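Local coordinates for protein LRIM1 (PDB 3O53) that pairs with the leucine-rich repeat protein APL1C in a heterodimeric complex that regulates complement-like immunity in the mosquito Anopheles gambiae, at residues D137-E140 with G141-S144; Q270-K273 with K274-Q278. One frame throughout, in Å; residues are numbered along the deposited sequence.

Interaction 1 of 2, residues D137-E140 with G141-S144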
loop_
_atom_site.group_PDB
_atom_site.type_symbol
_atom_site.label_atom_id
_atom_site.label_comp_id
_atom_site.label_asym_id
_atom_site.label_seq_id
_atom_site.Cartn_x
_atom_site.Cartn_y
_atom_site.Cartn_z
ATOM N N ASP A 137 7.845 -9.444 -2.715
ATOM C CA ASP A 137 8.442 -9.369 -1.374
ATOM C C ASP A 137 7.429 -9.811 -0.306
ATOM O O ASP A 137 7.803 -10.256 0.782
ATOM C CB ASP A 137 8.915 -7.942 -1.083
ATOM C CG ASP A 137 10.162 -7.579 -1.866
ATOM O OD1 ASP A 137 10.770 -8.478 -2.476
ATOM O OD2 ASP A 137 10.540 -6.403 -1.857
ATOM N N LEU A 138 6.148 -9.656 -0.620
ATOM C CA LEU A 138 5.065 -10.223 0.190
ATOM C C LEU A 138 4.809 -11.638 -0.308
ATOM O O LEU A 138 4.710 -11.847 -1.510
ATOM C CB LEU A 138 3.789 -9.388 0.026
ATOM C CG LEU A 138 3.658 -8.165 0.939
ATOM C CD1 LEU A 138 4.858 -7.254 0.829
ATOM C CD2 LEU A 138 2.367 -7.410 0.623
ATOM N N ASP A 139 4.712 -12.618 0.585
ATOM C CA ASP A 139 4.477 -13.980 0.110
ATOM C C ASP A 139 3.011 -14.113 -0.273
ATOM O O ASP A 139 2.247 -13.147 -0.164
ATOM C CB ASP A 139 4.944 -15.048 1.115
ATOM C CG ASP A 139 3.989 -15.250 2.264
ATOM O OD1 ASP A 139 3.052 -14.439 2.448
ATOM O OD2 ASP A 139 4.191 -16.239 2.996
ATOM N N GLU A 140 2.619 -15.280 -0.767
ATOM C CA GLU A 140 1.296 -15.411 -1.367
ATOM C C GLU A 140 0.205 -15.306 -0.304
ATOM O O GLU A 140 -0.864 -14.748 -0.560
ATOM C CB GLU A 140 1.203 -16.698 -2.203
ATOM C CG GLU A 140 2.039 -16.582 -3.497
ATOM C CD GLU A 140 2.119 -17.871 -4.314
ATOM O OE1 GLU A 140 1.364 -18.814 -4.037
ATOM O OE2 GLU A 140 2.934 -17.927 -5.255
ATOM N N GLY A 141 0.497 -15.787 0.899
ATOM C CA GLY A 141 -0.405 -15.612 2.022
ATOM C C GLY A 141 -0.695 -14.141 2.273
ATOM O O GLY A 141 -1.845 -13.752 2.482
ATOM N N CYS A 142 0.347 -13.314 2.226
ATOM C CA CYS A 142 0.201 -11.877 2.449
ATOM C C CYS A 142 -0.537 -11.181 1.313
ATOM O O CYS A 142 -0.968 -10.043 1.467
ATOM C CB CYS A 142 1.576 -11.217 2.626
ATOM S SG CYS A 142 2.407 -11.665 4.153
ATOM N N ARG A 143 -0.680 -11.851 0.174
ATOM C CA ARG A 143 -1.396 -11.259 -0.953
ATOM C C ARG A 143 -2.779 -11.882 -1.166
ATOM O O ARG A 143 -3.430 -11.618 -2.176
ATOM C CB ARG A 143 -0.535 -11.338 -2.236
ATOM C CG ARG A 143 0.639 -10.357 -2.195
ATOM C CD ARG A 143 1.526 -10.416 -3.431
ATOM N NE ARG A 143 2.540 -11.465 -3.322
ATOM C CZ ARG A 143 2.672 -12.484 -4.171
ATOM N NH1 ARG A 143 1.853 -12.616 -5.209
ATOM N NH2 ARG A 143 3.632 -13.379 -3.984
ATOM N N SER A 144 -3.230 -12.685 -0.202
ATOM C CA SER A 144 -4.548 -13.325 -0.276
ATOM C C SER A 144 -5.558 -12.674 0.659
ATOM O O SER A 144 -5.296 -12.503 1.850
ATOM C CB SER A 144 -4.462 -14.815 0.084
ATOM O OG SER A 144 -3.479 -15.484 -0.686
HETATM O O HOH W 1 2.531 -17.882 1.439
HETATM O O HOH W 2 4.253 -15.600 -5.766
#
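Arg143 turns its guanidinium back on the chain and grips one carbonyl oxygen with two nitrogens. NE lies 2.9 Å from Leu138 O and NH2 of the same arginine 3.1 Å from that oxygen, which sits within 2° of the guanidinium plane. The two donors use the carbonyl differently: NH2 arrives in its plane, NE from well above it. A bend at chi3 (-85°) swings the arginine head round to this side-on grip, and Glu140 CA lies over one guanidinium face. The Glu140 carboxylate stays apart from the charged nitrogens; water 2 links Glu140 OE2 to Arg143 NH2.

A second grip holds the turn itself. Asp139 OD1 accepts from Cys142 N at 2.9 Å, nearly along its C-O axis, bridging the turn to the amide three residues on. Chi1 of 78° sets the carboxylate between its own backbone N and carbonyl carbon, within reach of the Cys142 amide. Glu140 O takes Arg143 N at 3.0 Å and Ser144 OG at 2.7 Å, from opposite faces of its plane. Leu138 CB also rests 3.9 Å from Cys142 CB, an apolar contact.

Farther out, Cys142 is bonded to Cys116 in a disulfide, and Asp139 OD1 also takes the amide of Cys116, so one carboxylate oxygen accepts from the backbone amides of both disulfide-linked cysteines. Arg143 NH1 reaches Glu163 O in a following loop of the leucine-rich repeat solenoid. Two amide donors on Asp139 OD1 would be expected to favour the ionised carboxylate, and the twofold grip on Leu138 O limits rotation of the guanidinium.

Interaction 2 of 2, residues Q270-K273 with K274-Q278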
loop_
_atom_site.group_PDB
_atom_site.type_symbol
_atom_site.label_atom_id
_atom_site.label_comp_id
_atom_site.label_asym_id
_atom_site.label_seq_id
_atom_site.Cartn_x
_atom_site.Cartn_y
_atom_site.Cartn_z
ATOM N N GLN A 270 -14.070 18.608 -11.682
ATOM C CA GLN A 270 -14.517 18.800 -10.304
ATOM C C GLN A 270 -13.410 18.460 -9.317
ATOM O O GLN A 270 -13.251 19.113 -8.285
ATOM C CB GLN A 270 -15.741 17.931 -10.006
ATOM C CG GLN A 270 -17.018 18.436 -10.652
ATOM C CD GLN A 270 -18.170 17.469 -10.491
ATOM O OE1 GLN A 270 -17.975 16.256 -10.424
ATOM N NE2 GLN A 270 -19.382 18.004 -10.433
ATOM N N THR A 271 -12.656 17.415 -9.629
ATOM C CA THR A 271 -11.558 16.989 -8.771
ATOM C C THR A 271 -10.500 18.078 -8.664
ATOM O O THR A 271 -10.048 18.397 -7.564
ATOM C CB THR A 271 -10.917 15.682 -9.289
ATOM O OG1 THR A 271 -11.874 14.622 -9.203
ATOM C CG2 THR A 271 -9.690 15.297 -8.437
ATOM N N VAL A 272 -10.115 18.661 -9.798
ATOM C CA VAL A 272 -9.134 19.748 -9.784
ATOM C C VAL A 272 -9.695 20.958 -9.025
ATOM O O VAL A 272 -9.006 21.553 -8.198
ATOM C CB VAL A 272 -8.712 20.169 -11.204
ATOM C CG1 VAL A 272 -7.767 21.353 -11.143
ATOM C CG2 VAL A 272 -8.057 18.994 -11.944
ATOM N N LYS A 273 -10.951 21.307 -9.280
ATOM C CA LYS A 273 -11.563 22.439 -8.581
ATOM C C LYS A 273 -11.507 22.240 -7.068
ATOM O O LYS A 273 -11.082 23.121 -6.327
ATOM C CB LYS A 273 -13.021 22.636 -9.005
ATOM C CG LYS A 273 -13.588 23.964 -8.524
ATOM C CD LYS A 273 -15.079 24.079 -8.783
ATOM C CE LYS A 273 -15.625 25.395 -8.240
ATOM N NZ LYS A 273 -17.111 25.467 -8.291
ATOM N N LYS A 274 -11.946 21.074 -6.618
ATOM C CA LYS A 274 -11.981 20.757 -5.197
ATOM C C LYS A 274 -10.598 20.889 -4.540
ATOM O O LYS A 274 -10.489 21.337 -3.392
ATOM C CB LYS A 274 -12.532 19.338 -5.006
ATOM C CG LYS A 274 -12.213 18.706 -3.670
ATOM C CD LYS A 274 -12.780 17.290 -3.575
ATOM C CE LYS A 274 -11.867 16.245 -4.236
ATOM N NZ LYS A 274 -12.377 14.859 -3.999
ATOM N N LEU A 275 -9.544 20.514 -5.265
ATOM C CA LEU A 275 -8.208 20.444 -4.673
ATOM C C LEU A 275 -7.398 21.740 -4.784
ATOM O O LEU A 275 -6.488 21.964 -3.996
ATOM C CB LEU A 275 -7.413 19.280 -5.290
ATOM C CG LEU A 275 -7.986 17.886 -5.013
ATOM C CD1 LEU A 275 -7.214 16.803 -5.764
ATOM C CD2 LEU A 275 -8.009 17.589 -3.510
ATOM N N THR A 276 -7.714 22.595 -5.751
ATOM C CA THR A 276 -6.908 23.801 -5.970
ATOM C C THR A 276 -7.719 25.092 -6.054
ATOM O O THR A 276 -7.157 26.184 -6.019
ATOM C CB THR A 276 -6.113 23.716 -7.270
ATOM O OG1 THR A 276 -7.020 23.751 -8.382
ATOM C CG2 THR A 276 -5.267 22.442 -7.304
ATOM N N GLY A 277 -9.031 24.956 -6.187
ATOM C CA GLY A 277 -9.908 26.099 -6.354
ATOM C C GLY A 277 -9.909 26.603 -7.784
ATOM O O GLY A 277 -10.415 27.684 -8.063
ATOM N N GLN A 278 -9.337 25.819 -8.693
ATOM C CA GLN A 278 -9.283 26.196 -10.102
ATOM C C GLN A 278 -9.902 25.111 -10.978
ATOM O O GLN A 278 -9.868 23.937 -10.626
ATOM C CB GLN A 278 -7.840 26.461 -10.526
ATOM C CG GLN A 278 -7.203 27.629 -9.796
ATOM C CD GLN A 278 -6.086 28.266 -10.589
ATOM O OE1 GLN A 278 -5.708 27.778 -11.654
ATOM N NE2 GLN A 278 -5.552 29.368 -10.078
HETATM O O HOH W 3 -13.732 15.182 -6.539
#
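Thr276 folds back on the last turn of helix 262-276 and meets Val272 four residues earlier. Its CB stands 3.7 Å from Val272 O. From there OG1, which a chi1 of 68° tucks back over the helix end, bonds to Val272 O at 3.0 Å, from 46° above the carbonyl plane. Thr276 N donates to the same oxygen at 3.0 Å, so backbone and hydroxyl share one acceptor. The other branch, CG2, is 3.9 Å from Val272 O, while OG1 also lies against Val272 CG1.

OG1 has a further role: it accepts Gln278 N at 3.1 Å, which makes an ST turn as the chain leaves the helix. Gly277, with a phi of 80°, is the first residue to depart from helical angles, and its N still closes on Lys273 O at 2.8 Å. The reversal carries Gln278 O back to Lys273 CA, 3.0 Å away in a CA-H...O contact, and close to Val272 CG1. Helix 262-276 follows strand 241-243, the last of the parallel ladder, and lies in sequence between the cysteines of the Cys251-Cys296 disulfide, consistent with the disulfide-bonded C-terminal cap of extracellular leucine-rich repeat proteins.

Against strand 241-243, the side chains of Leu275 and Thr271 run alongside one another, with Leu275 CD1 3.9 Å from Thr271 CG2; both side chains touch His241 and Asp243. Thr271 OG1 bonds to Val267 O and to Phe242 N. Lys274 bends at chi3, and its NZ bonds to His241 ND1 and to water 3, which in turn donates to Thr271 OG1.

Overall arrangement
From the N terminus, the chain passes through the early repeats and strand 123-126 before reaching interaction 1, a tight turn in the loop ahead of strand 146-150. Its disulfide ties this loop back to strand 113-116, and its outward bonds lead on to the loop carrying Glu163 and Ser167. The parallel strands continue to 241-243; after them, interaction 2 closes the end of helix 262-276, which packs back on that last strand of the parallel series. The two contacts are in series, neither nesting nor crossing. Their centres lie 37 Å apart and their nearest atoms about 27 Å apart, on opposite sides of the chain's centre: the first links neighbouring solenoid loops, the second ends a helix.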